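Local coordinates for protein 4'-phospho-dehydrooxetanocin synthase (Bacillus megaterium, PDB 5UL3) that catalyses the oxidative ring contraction of dAMP to an oxetane aldehyde in oxetanocin A biosynthesis, using S-adenosylmethionine, a [4Fe-4S] cluster and cobalamin, at residues A[383-388]-A[424-429]; A[415-420]-A[459-464]; A[498-503]-A[515-520]. One frame throughout, in Å; residues are numbered along the deposited sequence.

Contact 1. Residues A[383-388]-A[424-429]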
ATOM      1  N   GLU A 383     -15.156   7.836 -16.433  1.00 29.49           N
ATOM      2  CA  GLU A 383     -16.395   8.502 -16.824  1.00 30.57           C
ATOM      3  C   GLU A 383     -17.342   8.617 -15.641  1.00 35.66           C
ATOM      4  O   GLU A 383     -18.022   9.633 -15.484  1.00 35.45           O
ATOM      5  CB  GLU A 383     -17.067   7.753 -17.978  1.00 32.74           C
ATOM      6  CG  GLU A 383     -16.385   7.992 -19.321  1.00 39.75           C
ATOM      7  CD  GLU A 383     -17.130   7.376 -20.503  1.00 50.36           C
ATOM      8  OE1 GLU A 383     -17.758   6.303 -20.349  1.00 47.59           O
ATOM      9  OE2 GLU A 383     -17.083   7.978 -21.594  1.00 46.32           O
ATOM     10  N   GLY A 384     -17.380   7.587 -14.791  1.00 28.88           N
ATOM     11  CA  GLY A 384     -18.186   7.659 -13.583  1.00 31.11           C
ATOM     12  C   GLY A 384     -17.712   8.733 -12.620  1.00 30.41           C
ATOM     13  O   GLY A 384     -18.522   9.450 -12.029  1.00 34.02           O
ATOM     14  N   LEU A 385     -16.393   8.852 -12.440  1.00 26.08           N
ATOM     15  CA  LEU A 385     -15.851   9.896 -11.574  1.00 28.22           C
ATOM     16  C   LEU A 385     -16.159  11.278 -12.128  1.00 32.46           C
ATOM     17  O   LEU A 385     -16.403  12.225 -11.367  1.00 33.52           O
ATOM     18  CB  LEU A 385     -14.336   9.710 -11.412  1.00 26.95           C
ATOM     19  CG  LEU A 385     -13.916   8.508 -10.561  1.00 29.26           C
ATOM     20  CD1 LEU A 385     -12.398   8.367 -10.528  1.00 25.31           C
ATOM     21  CD2 LEU A 385     -14.451   8.684  -9.143  1.00 33.31           C
ATOM     22  N   LEU A 386     -16.146  11.411 -13.456  1.00 29.10           N
ATOM     23  CA  LEU A 386     -16.382  12.702 -14.082  1.00 36.30           C
ATOM     24  C   LEU A 386     -17.843  13.125 -13.970  1.00 37.47           C
ATOM     25  O   LEU A 386     -18.145  14.308 -14.154  1.00 39.46           O
ATOM     26  CB  LEU A 386     -15.928  12.650 -15.541  1.00 31.81           C
ATOM     27  CG  LEU A 386     -14.400  12.590 -15.731  1.00 28.77           C
ATOM     28  CD1 LEU A 386     -14.040  12.213 -17.165  1.00 30.94           C
ATOM     29  CD2 LEU A 386     -13.773  13.925 -15.345  1.00 34.18           C
ATOM     30  N   LYS A 387     -18.749  12.187 -13.675  1.00 38.22           N
ATOM     31  CA  LYS A 387     -20.150  12.513 -13.438  1.00 35.38           C
ATOM     32  C   LYS A 387     -20.401  13.036 -12.035  1.00 43.78           C
ATOM     33  O   LYS A 387     -21.478  13.588 -11.785  1.00 45.33           O
ATOM     34  CB  LYS A 387     -21.040  11.287 -13.678  1.00 37.66           C
ATOM     35  CG  LYS A 387     -21.213  10.926 -15.126  1.00 42.31           C
ATOM     36  CD  LYS A 387     -21.925   9.593 -15.277  1.00 49.53           C
ATOM     37  CE  LYS A 387     -21.776   9.067 -16.692  1.00 53.28           C
ATOM     38  NZ  LYS A 387     -22.373   7.708 -16.843  1.00 69.49           N
ATOM     39  N   ARG A 388     -19.450  12.880 -11.119  1.00 36.86           N
ATOM     40  CA  ARG A 388     -19.648  13.343  -9.758  1.00 37.39           C
ATOM     41  C   ARG A 388     -19.695  14.866  -9.721  1.00 42.95           C
ATOM     42  O   ARG A 388     -19.195  15.554 -10.614  1.00 44.07           O
ATOM     43  CB  ARG A 388     -18.533  12.828  -8.844  1.00 37.99           C
ATOM     44  CG  ARG A 388     -18.437  11.297  -8.793  1.00 35.58           C
ATOM     45  CD  ARG A 388     -17.314  10.867  -7.867  1.00 32.19           C
ATOM     46  NE  ARG A 388     -17.558  11.357  -6.515  1.00 35.22           N
ATOM     47  CZ  ARG A 388     -18.417  10.794  -5.668  1.00 41.50           C
ATOM     48  NH1 ARG A 388     -19.109   9.713  -6.030  1.00 31.89           N
ATOM     49  NH2 ARG A 388     -18.589  11.311  -4.460  1.00 41.26           N
ATOM     50  N   ALA A 424      -6.100  11.126 -16.190  1.00 26.92           N
ATOM     51  CA  ALA A 424      -5.746  12.497 -15.829  1.00 26.66           C
ATOM     52  C   ALA A 424      -6.991  13.366 -15.660  1.00 25.80           C
ATOM     53  O   ALA A 424      -7.104  14.131 -14.689  1.00 27.89           O
ATOM     54  CB  ALA A 424      -4.811  13.094 -16.880  1.00 27.45           C
ATOM     55  N   LEU A 425      -7.927  13.276 -16.607  1.00 26.76           N
ATOM     56  CA  LEU A 425      -9.152  14.070 -16.522  1.00 30.46           C
ATOM     57  C   LEU A 425      -9.908  13.779 -15.236  1.00 36.79           C
ATOM     58  O   LEU A 425     -10.490  14.687 -14.628  1.00 31.90           O
ATOM     59  CB  LEU A 425     -10.055  13.796 -17.724  1.00 28.60           C
ATOM     60  CG  LEU A 425      -9.588  14.289 -19.095  1.00 32.74           C
ATOM     61  CD1 LEU A 425     -10.569  13.844 -20.166  1.00 31.89           C
ATOM     62  CD2 LEU A 425      -9.474  15.804 -19.084  1.00 35.68           C
ATOM     63  N   ALA A 426      -9.916  12.518 -14.803  1.00 24.98           N
ATOM     64  CA  ALA A 426     -10.704  12.149 -13.634  1.00 26.27           C
ATOM     65  C   ALA A 426      -9.985  12.413 -12.316  1.00 26.69           C
ATOM     66  O   ALA A 426     -10.577  12.176 -11.257  1.00 25.54           O
ATOM     67  CB  ALA A 426     -11.100  10.675 -13.717  1.00 27.84           C
ATOM     68  N   GLY A 427      -8.724  12.840 -12.343  1.00 25.97           N
ATOM     69  CA  GLY A 427      -8.040  13.169 -11.109  1.00 28.16           C
ATOM     70  C   GLY A 427      -6.784  12.398 -10.763  1.00 27.33           C
ATOM     71  O   GLY A 427      -6.255  12.565  -9.656  1.00 26.97           O
ATOM     72  N   ALA A 428      -6.286  11.562 -11.677  1.00 27.43           N
ATOM     73  CA  ALA A 428      -5.017  10.883 -11.437  1.00 21.60           C
ATOM     74  C   ALA A 428      -3.947  11.922 -11.120  1.00 29.87           C
ATOM     75  O   ALA A 428      -3.767  12.888 -11.861  1.00 28.71           O
ATOM     76  CB  ALA A 428      -4.618  10.049 -12.656  1.00 24.65           C
ATOM     77  N   ASP A 429      -3.262  11.730  -9.996  1.00 24.34           N
ATOM     78  CA  ASP A 429      -2.404  12.772  -9.434  1.00 21.61           C
ATOM     79  C   ASP A 429      -0.955  12.315  -9.353  1.00 25.58           C
ATOM     80  O   ASP A 429      -0.193  12.518 -10.303  1.00 33.49           O
ATOM     81  CB  ASP A 429      -2.930  13.168  -8.056  1.00 24.10           C
ATOM     82  CG  ASP A 429      -2.170  14.334  -7.452  1.00 32.88           C
ATOM     83  OD1 ASP A 429      -1.573  15.122  -8.213  1.00 33.08           O
ATOM     84  OD2 ASP A 429      -2.147  14.428  -6.218  1.00 29.44           O
TER

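Contact 2. Residues A[415-420]-A[459-464]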
ATOM      1  N   GLU A 415      -4.895   3.691 -27.958  0.50 29.85           N
ATOM      2  CA  GLU A 415      -6.012   3.529 -27.031  0.50 33.85           C
ATOM      3  C   GLU A 415      -5.536   3.575 -25.582  0.50 31.39           C
ATOM      4  O   GLU A 415      -6.266   4.047 -24.703  0.50 29.73           O
ATOM      5  CB  GLU A 415      -6.754   2.218 -27.326  0.50 33.44           C
ATOM      6  CG  GLU A 415      -8.049   2.013 -26.532  0.50 37.72           C
ATOM      7  CD  GLU A 415      -9.150   3.001 -26.909  0.50 38.09           C
ATOM      8  OE1 GLU A 415      -9.869   3.463 -26.000  0.50 42.73           O
ATOM      9  OE2 GLU A 415      -9.296   3.314 -28.110  0.50 39.93           O
ATOM     10  N   ARG A 416      -4.311   3.113 -25.321  1.00 26.18           N
ATOM     11  CA  ARG A 416      -3.742   3.216 -23.986  1.00 28.71           C
ATOM     12  C   ARG A 416      -3.519   4.676 -23.601  1.00 28.40           C
ATOM     13  O   ARG A 416      -3.811   5.078 -22.466  1.00 25.39           O
ATOM     14  CB  ARG A 416      -2.439   2.422 -23.934  1.00 33.06           C
ATOM     15  CG  ARG A 416      -1.968   2.047 -22.556  1.00 36.73           C
ATOM     16  CD  ARG A 416      -3.141   1.701 -21.633  1.00 32.87           C
ATOM     17  NE  ARG A 416      -3.741   0.397 -21.901  1.00 34.17           N
ATOM     18  CZ  ARG A 416      -3.388  -0.730 -21.285  1.00 28.96           C
ATOM     19  NH1 ARG A 416      -2.419  -0.729 -20.384  1.00 27.45           N
ATOM     20  NH2 ARG A 416      -4.002  -1.863 -21.570  1.00 29.29           N
ATOM     21  N   LEU A 417      -3.014   5.491 -24.538  1.00 25.42           N
ATOM     22  CA  LEU A 417      -2.838   6.918 -24.260  1.00 26.59           C
ATOM     23  C   LEU A 417      -4.177   7.588 -23.972  1.00 29.05           C
ATOM     24  O   LEU A 417      -4.286   8.404 -23.047  1.00 27.41           O
ATOM     25  CB  LEU A 417      -2.132   7.599 -25.433  1.00 28.47           C
ATOM     26  CG  LEU A 417      -1.905   9.099 -25.263  1.00 26.55           C
ATOM     27  CD1 LEU A 417      -0.963   9.357 -24.096  1.00 30.51           C
ATOM     28  CD2 LEU A 417      -1.346   9.678 -26.562  1.00 30.82           C
ATOM     29  N   LYS A 418      -5.217   7.237 -24.738  1.00 26.28           N
ATOM     30  CA  LYS A 418      -6.551   7.754 -24.437  1.00 28.95           C
ATOM     31  C   LYS A 418      -6.986   7.393 -23.018  1.00 29.78           C
ATOM     32  O   LYS A 418      -7.524   8.234 -22.288  1.00 25.77           O
ATOM     33  CB  LYS A 418      -7.566   7.227 -25.453  1.00 25.55           C
ATOM     34  CG  LYS A 418      -9.003   7.590 -25.096  1.00 30.31           C
ATOM     35  CD  LYS A 418     -10.002   7.138 -26.184  1.00 35.98           C
ATOM     36  CE  LYS A 418     -11.430   7.531 -25.789  1.00 42.01           C
ATOM     37  NZ  LYS A 418     -12.478   6.838 -26.615  1.00 46.81           N
ATOM     38  N   MET A 419      -6.755   6.146 -22.607  1.00 27.70           N
ATOM     39  CA  MET A 419      -7.121   5.724 -21.256  1.00 29.13           C
ATOM     40  C   MET A 419      -6.378   6.541 -20.204  1.00 26.72           C
ATOM     41  O   MET A 419      -6.973   7.008 -19.221  1.00 26.56           O
ATOM     42  CB  MET A 419      -6.825   4.227 -21.073  1.00 28.91           C
ATOM     43  CG  MET A 419      -7.272   3.655 -19.713  1.00 27.58           C
ATOM     44  SD  MET A 419      -6.184   2.296 -19.207  1.00 27.46           S
ATOM     45  CE  MET A 419      -4.708   3.232 -18.848  1.00 28.68           C
ATOM     46  N   TRP A 420      -5.068   6.718 -20.388  1.00 25.10           N
ATOM     47  CA  TRP A 420      -4.313   7.523 -19.435  1.00 25.43           C
ATOM     48  C   TRP A 420      -4.810   8.965 -19.404  1.00 26.86           C
ATOM     49  O   TRP A 420      -4.817   9.603 -18.340  1.00 24.83           O
ATOM     50  CB  TRP A 420      -2.822   7.455 -19.777  1.00 22.34           C
ATOM     51  CG  TRP A 420      -2.165   6.231 -19.221  1.00 26.77           C
ATOM     52  CD1 TRP A 420      -1.948   5.025 -19.869  1.00 30.05           C
ATOM     53  CD2 TRP A 420      -1.667   6.065 -17.888  1.00 25.46           C
ATOM     54  NE1 TRP A 420      -1.334   4.138 -19.012  1.00 24.98           N
ATOM     55  CE2 TRP A 420      -1.149   4.751 -17.793  1.00 26.75           C
ATOM     56  CE3 TRP A 420      -1.602   6.903 -16.762  1.00 25.74           C
ATOM     57  CZ2 TRP A 420      -0.570   4.262 -16.621  1.00 25.28           C
ATOM     58  CZ3 TRP A 420      -1.033   6.407 -15.599  1.00 25.58           C
ATOM     59  CH2 TRP A 420      -0.522   5.097 -15.539  1.00 25.96           C
ATOM     60  N   LEU A 459       7.433   7.522 -19.513  1.00 25.88           N
ATOM     61  CA  LEU A 459       7.456   8.722 -18.669  1.00 25.89           C
ATOM     62  C   LEU A 459       7.064   9.956 -19.465  1.00 28.32           C
ATOM     63  O   LEU A 459       6.379  10.851 -18.953  1.00 25.75           O
ATOM     64  CB  LEU A 459       8.840   8.916 -18.050  1.00 24.23           C
ATOM     65  CG  LEU A 459       9.361   7.796 -17.151  1.00 27.28           C
ATOM     66  CD1 LEU A 459      10.760   8.156 -16.599  1.00 27.77           C
ATOM     67  CD2 LEU A 459       8.373   7.488 -16.037  1.00 28.08           C
ATOM     68  N   ARG A 460       7.490  10.009 -20.722  1.00 24.71           N
ATOM     69  CA  ARG A 460       7.121  11.101 -21.617  1.00 28.03           C
ATOM     70  C   ARG A 460       5.608  11.181 -21.803  1.00 26.47           C
ATOM     71  O   ARG A 460       5.006  12.262 -21.712  1.00 26.93           O
ATOM     72  CB  ARG A 460       7.842  10.877 -22.953  1.00 32.45           C
ATOM     73  CG  ARG A 460       7.888  12.038 -23.915  1.00 39.66           C
ATOM     74  CD  ARG A 460       8.665  11.664 -25.192  1.00 37.08           C
ATOM     75  NE  ARG A 460      10.103  11.533 -24.981  1.00 37.31           N
ATOM     76  CZ  ARG A 460      10.919  10.861 -25.785  1.00 34.48           C
ATOM     77  NH1 ARG A 460      10.442  10.238 -26.864  1.00 40.75           N
ATOM     78  NH2 ARG A 460      12.210  10.799 -25.512  1.00 39.12           N
ATOM     79  N   LEU A 461       4.971  10.040 -22.077  1.00 26.12           N
ATOM     80  CA  LEU A 461       3.533  10.020 -22.317  1.00 21.88           C
ATOM     81  C   LEU A 461       2.736  10.408 -21.072  1.00 26.83           C
ATOM     82  O   LEU A 461       1.801  11.215 -21.150  1.00 26.16           O
ATOM     83  CB  LEU A 461       3.115   8.628 -22.819  1.00 27.83           C
ATOM     84  CG  LEU A 461       3.690   8.264 -24.192  1.00 25.49           C
ATOM     85  CD1 LEU A 461       3.602   6.750 -24.474  1.00 26.10           C
ATOM     86  CD2 LEU A 461       2.959   9.046 -25.299  1.00 28.24           C
ATOM     87  N   VAL A 462       3.079   9.837 -19.917  1.00 26.22           N
ATOM     88  CA  VAL A 462       2.301  10.128 -18.711  1.00 22.68           C
ATOM     89  C   VAL A 462       2.516  11.571 -18.277  1.00 25.58           C
ATOM     90  O   VAL A 462       1.559  12.269 -17.917  1.00 25.20           O
ATOM     91  CB  VAL A 462       2.646   9.151 -17.574  1.00 22.95           C
ATOM     92  CG1 VAL A 462       1.891   9.564 -16.283  1.00 28.84           C
ATOM     93  CG2 VAL A 462       2.244   7.704 -17.976  1.00 24.54           C
ATOM     94  N   SER A 463       3.764  12.042 -18.310  1.00 24.29           N
ATOM     95  CA  SER A 463       4.009  13.419 -17.867  1.00 26.17           C
ATOM     96  C   SER A 463       3.358  14.434 -18.805  1.00 29.48           C
ATOM     97  O   SER A 463       2.842  15.462 -18.335  1.00 27.76           O
ATOM     98  CB  SER A 463       5.510  13.677 -17.721  1.00 28.16           C
ATOM     99  OG  SER A 463       6.207  13.546 -18.947  1.00 28.92           O
ATOM    100  N   ALA A 464       3.308  14.144 -20.112  1.00 27.70           N
ATOM    101  CA  ALA A 464       2.657  15.055 -21.047  1.00 25.33           C
ATOM    102  C   ALA A 464       1.174  15.226 -20.748  1.00 31.24           C
ATOM    103  O   ALA A 464       0.593  16.247 -21.129  1.00 29.47           O
ATOM    104  CB  ALA A 464       2.858  14.574 -22.498  1.00 22.94           C
TER

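Contact 3. Residues A[498-503]-A[515-520]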
ATOM      1  N   ALA A 498      12.781  13.073 -21.295  1.00 32.31           N
ATOM      2  CA  ALA A 498      11.731  12.190 -20.809  1.00 31.37           C
ATOM      3  C   ALA A 498      10.590  12.952 -20.157  1.00 28.50           C
ATOM      4  O   ALA A 498       9.425  12.721 -20.478  1.00 31.32           O
ATOM      5  CB  ALA A 498      12.315  11.175 -19.810  1.00 28.79           C
ATOM      6  N   LEU A 499      10.886  13.889 -19.263  1.00 28.48           N
ATOM      7  CA  LEU A 499       9.823  14.550 -18.512  1.00 27.93           C
ATOM      8  C   LEU A 499       9.265  15.720 -19.317  1.00 33.74           C
ATOM      9  O   LEU A 499       9.997  16.656 -19.661  1.00 33.04           O
ATOM     10  CB  LEU A 499      10.344  15.008 -17.148  1.00 32.89           C
ATOM     11  CG  LEU A 499      10.990  13.894 -16.309  1.00 30.93           C
ATOM     12  CD1 LEU A 499      11.531  14.431 -14.987  1.00 29.40           C
ATOM     13  CD2 LEU A 499       9.997  12.750 -16.064  1.00 27.11           C
ATOM     14  N   MET A 500       7.971  15.656 -19.621  1.00 27.05           N
ATOM     15  CA  MET A 500       7.281  16.666 -20.409  1.00 28.44           C
ATOM     16  C   MET A 500       6.436  17.554 -19.510  1.00 29.04           C
ATOM     17  O   MET A 500       5.884  17.107 -18.499  1.00 30.36           O
ATOM     18  CB  MET A 500       6.368  16.029 -21.462  1.00 26.53           C
ATOM     19  CG  MET A 500       7.073  15.148 -22.476  1.00 29.97           C
ATOM     20  SD  MET A 500       8.140  16.077 -23.601  1.00 32.19           S
ATOM     21  CE  MET A 500       9.723  15.519 -23.023  1.00 33.32           C
ATOM     22  N   LYS A 501       6.330  18.823 -19.897  1.00 31.39           N
ATOM     23  CA  LYS A 501       5.335  19.690 -19.307  1.00 28.24           C
ATOM     24  C   LYS A 501       3.952  19.191 -19.693  1.00 31.47           C
ATOM     25  O   LYS A 501       3.803  18.486 -20.693  1.00 29.94           O
ATOM     26  CB  LYS A 501       5.498  21.124 -19.801  1.00 37.49           C
ATOM     27  CG  LYS A 501       6.794  21.793 -19.424  1.00 32.22           C
ATOM     28  CD  LYS A 501       6.878  23.158 -20.101  1.00 39.84           C
ATOM     29  CE  LYS A 501       7.998  24.004 -19.518  1.00 48.08           C
ATOM     30  NZ  LYS A 501       8.159  25.285 -20.257  1.00 58.51           N
ATOM     31  N   PRO A 502       2.921  19.544 -18.923  1.00 29.00           N
ATOM     32  CA  PRO A 502       1.549  19.260 -19.365  1.00 29.21           C
ATOM     33  C   PRO A 502       1.302  19.909 -20.713  1.00 40.93           C
ATOM     34  O   PRO A 502       1.496  21.112 -20.887  1.00 38.62           O
ATOM     35  CB  PRO A 502       0.677  19.885 -18.263  1.00 31.06           C
ATOM     36  CG  PRO A 502       1.563  19.899 -17.053  1.00 31.29           C
ATOM     37  CD  PRO A 502       2.955  20.146 -17.577  1.00 34.88           C
ATOM     38  N   ILE A 503       0.885  19.099 -21.679  1.00 31.15           N
ATOM     39  CA  ILE A 503       0.745  19.546 -23.058  1.00 35.84           C
ATOM     40  C   ILE A 503      -0.722  19.848 -23.314  1.00 38.03           C
ATOM     41  O   ILE A 503      -1.593  19.027 -23.009  1.00 41.68           O
ATOM     42  CB  ILE A 503       1.276  18.492 -24.046  1.00 34.34           C
ATOM     43  CG1 ILE A 503       2.790  18.334 -23.886  1.00 32.45           C
ATOM     44  CG2 ILE A 503       0.938  18.890 -25.472  1.00 43.07           C
ATOM     45  CD1 ILE A 503       3.411  17.327 -24.835  1.00 35.46           C
ATOM     46  N   ASP A 515       2.201  10.046 -31.891  0.50 36.54           N
ATOM     47  CA  ASP A 515       3.270  10.047 -32.889  0.50 39.18           C
ATOM     48  C   ASP A 515       4.301  11.130 -32.597  0.50 39.04           C
ATOM     49  O   ASP A 515       5.509  10.904 -32.741  0.50 40.74           O
ATOM     50  CB  ASP A 515       2.681  10.225 -34.290  0.50 39.56           C
ATOM     51  CG  ASP A 515       2.020   8.966 -34.810  0.50 41.72           C
ATOM     52  OD1 ASP A 515       2.410   7.863 -34.371  0.50 39.42           O
ATOM     53  OD2 ASP A 515       1.117   9.080 -35.666  0.50 45.47           O
ATOM     54  N   LYS A 516       3.847  12.309 -32.168  1.00 36.99           N
ATOM     55  CA  LYS A 516       4.781  13.399 -31.906  1.00 34.32           C
ATOM     56  C   LYS A 516       5.662  13.108 -30.695  1.00 39.16           C
ATOM     57  O   LYS A 516       6.861  13.408 -30.714  1.00 42.00           O
ATOM     58  CB  LYS A 516       4.019  14.706 -31.729  1.00 39.47           C
ATOM     59  CG  LYS A 516       3.611  15.360 -33.048  1.00 49.53           C
ATOM     60  CD  LYS A 516       2.699  16.554 -32.803  1.00 49.34           C
ATOM     61  CE  LYS A 516       2.250  17.218 -34.101  1.00 63.42           C
ATOM     62  NZ  LYS A 516       3.305  18.100 -34.676  1.00 72.79           N
ATOM     63  N   LEU A 517       5.098  12.521 -29.632  1.00 37.98           N
ATOM     64  CA  LEU A 517       5.918  12.218 -28.460  1.00 32.78           C
ATOM     65  C   LEU A 517       6.891  11.072 -28.708  1.00 35.59           C
ATOM     66  O   LEU A 517       7.928  11.012 -28.044  1.00 37.61           O
ATOM     67  CB  LEU A 517       5.023  11.918 -27.254  1.00 31.30           C
ATOM     68  CG  LEU A 517       4.345  13.163 -26.672  1.00 34.75           C
ATOM     69  CD1 LEU A 517       3.276  12.786 -25.661  1.00 32.80           C
ATOM     70  CD2 LEU A 517       5.380  14.069 -26.042  1.00 34.93           C
ATOM     71  N   LEU A 518       6.609  10.178 -29.656  1.00 34.64           N
ATOM     72  CA  LEU A 518       7.566   9.117 -29.931  1.00 40.14           C
ATOM     73  C   LEU A 518       8.651   9.539 -30.918  1.00 42.03           C
ATOM     74  O   LEU A 518       9.805   9.134 -30.762  1.00 43.63           O
ATOM     75  CB  LEU A 518       6.852   7.874 -30.465  1.00 38.60           C
ATOM     76  CG  LEU A 518       6.543   6.793 -29.435  1.00 36.87           C
ATOM     77  CD1 LEU A 518       5.458   7.294 -28.474  1.00 36.45           C
ATOM     78  CD2 LEU A 518       6.105   5.523 -30.143  1.00 43.10           C
ATOM     79  N   ASN A 519       8.314  10.359 -31.916  1.00 42.60           N
ATOM     80  CA  ASN A 519       9.174  10.548 -33.079  1.00 46.64           C
ATOM     81  C   ASN A 519       9.569  11.986 -33.369  1.00 51.79           C
ATOM     82  O   ASN A 519      10.587  12.197 -34.040  1.00 53.90           O
ATOM     83  CB  ASN A 519       8.492   9.994 -34.340  1.00 40.27           C
ATOM     84  CG  ASN A 519       8.067   8.563 -34.181  1.00 41.03           C
ATOM     85  OD1 ASN A 519       8.872   7.703 -33.817  1.00 50.01           O
ATOM     86  ND2 ASN A 519       6.789   8.296 -34.425  1.00 44.96           N
ATOM     87  N   ASP A 520       8.797  12.970 -32.920  1.00 42.67           N
ATOM     88  CA  ASP A 520       9.012  14.364 -33.309  1.00 45.37           C
ATOM     89  C   ASP A 520      10.014  14.975 -32.340  1.00 46.21           C
ATOM     90  O   ASP A 520       9.649  15.435 -31.257  1.00 43.94           O
ATOM     91  CB  ASP A 520       7.691  15.120 -33.328  1.00 48.94           C
ATOM     92  CG  ASP A 520       7.778  16.447 -34.059  1.00 49.24           C
ATOM     93  OD1 ASP A 520       8.828  17.113 -33.987  1.00 50.94           O
ATOM     94  OD2 ASP A 520       6.773  16.832 -34.691  1.00 55.10           O
TER

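Contact 1. Residues A[383-388]-A[424-429]
Leu-385 and Leu-386 meet Leu-425 and Ala-426 where two neighbouring helices of the radical SAM domain, 374-386 and 410-426, come close at their C-terminal ends. The backbones approach most nearly at Leu-386 and Ala-426, whose CA atoms lie 5.7 Å apart, a spacing consistent with the small side chain of Ala-426.

The inner half of the contact is the enclosed one. The methyl of Ala-426 faces the Leu-385 side chain and touches it at two places: CB of Ala-426 is 4.1 Å from CB of Leu-385 and again 4.1 Å from its CD1. Leu-385 holds CG beside its own backbone N (chi1 -71°), which lets CD1 extend along that methyl. The same side chain also packs on Phe-394 of strand 393-398 and on Leu-342 of helix 335-351, so the pair is buried between the helices and the sheet.

The outer half touches just as closely but faces solvent. Leu-386 sets out across the direction of the other helix and then leans in with its CD2 branch, which comes within 3.4 Å of the carbonyl O of Leu-425 and 3.9 Å of CA of Ala-426. Its CD1 branch lies alongside the root of the Leu-425 side chain, 4.3 Å from CB. Both leucines are exposed and form an apolar edge at the surface. Just past it, Gly-427 takes a positive phi of 120° and ends helix 410-426 in a Schellman motif, leading the chain on towards strand 432-436.

No hydrogen bond or ion pair crosses between the two segments. They are held by van der Waals packing, mostly apolar, with one methyl against a backbone carbonyl; the fit rests on shape and on keeping water from the inner pair.

Contact 2. Residues A[415-420]-A[459-464]
Trp-420 on helix 410-426 turns one face of its indole towards Val-462 on helix 452-464, and one turn earlier Leu-417 meets Leu-461. These are successive outer helices of the partial TIM barrel: in the beta-alpha-beta order of the fold, helix 410-426 leads from strand 393-398 to strand 432-436, and helix 452-464 comes before strand 470-473.

The tryptophan is the side chain to follow. Its CB points at the opposite helix, and CG is turned beside the backbone N (chi1 -83°), which brings the indole alongside Val-462. On the five-membered ring, NE1 gives its hydrogen to the carbonyl O of Ser-402, which helps to fix the ring's rotation and satisfies a buried N-H. Further out, CE3 on the benzo ring lies 4.1 Å from CG2 of Val-462, and CZ3 beyond it is 4.2 Å from the same CG2. That methyl sits over the face in a CH-pi contact, 4.2 Å from the centroid of the six-membered ring and only 11° off its normal. On the opposite face CE of Met-419 stands 3.4 Å above the indole plane, near CD1 and NE1. A methyl thus lies against each face, over different rings. The indole also meets the ring of Phe-396 from strand 393-398 and packs on Ile-366 and Leu-465.

On the side nearer helix 510-519, the two leucines cross at about a right angle. Leu-417 holds CG anti to its N (chi1 179°) and reaches out with CD1, which touches CD2 of Leu-461 at 4.1 Å. All four residues are buried, and none of their contacts across the helices is polar.

Behind Val-462, the OG of Ser-463 donates to the carbonyl O of Leu-459 at 2.7 Å, from the face opposite to that used by Ser-463 N.

Contact 3. Residues A[498-503]-A[515-520]
Leu-517 pushes its CD2 methyl into the angle between Met-500 and Ile-503, so a single branch makes the whole contact. The leucine comes from helix 510-519, while the other two stand on the largely extended loop 498-503, both with their CB facing the helix. Each slides past Leu-517, running in the opposite direction to it.

Ile-503 touches with its terminal carbon, CD1 lying 4.0 Å from CD2 of Leu-517. It carries CG1 beside its backbone N and extends CD1 straight beyond it (chi2 -179°), which sends the methyl towards the helix. Met-500 touches along its length: its CG lies 4.1 Å from the same CD2 of Leu-517, and its SD is 4.2 Å from that methyl. The chain bends at chi2 (-69°), laying SD beside the methyl, and again at chi3 (110°), which leaves CE farther off.

The backbones stay well apart, with the CA atoms of Met-500 and Leu-517 9.3 Å from each other. Both segments also lean on helix 452-464: Met-500 N is bonded to OG of Ser-463, and Arg-460 NH1 holds the carbonyl O of Leu-517. At the far end of the helix, Asp-520 caps the next one, 521-527, through Phe-523 N.

Nothing polar passes directly between loop and helix here; three buried apolar side chains provide the cohesion, while the hydrogen bonds of Met-500 N and Leu-517 O go to helix 452-464.

Overall arrangement
All three contacts lie in the radical SAM domain, away from the annotated sites, and all lack polar bonds across their segments. Contacts 1 and 2 share helix 410-426, which packs on helix 374-386 at its C-terminal end and on helix 452-464 further back; together they lay successive outer helices side by side. Contact 1 is half surface, with exposed leucines on its outer side, whereas contact 2 is buried and alone uses an aromatic face. Contact 3, also buried, joins a loop to a helix and brings in a thioether; it adjoins contact 2 through helix 452-464, with about 10 Å between their centres. Contact 1 touches neither, although its segment 424-429 continues the helix of contact 2.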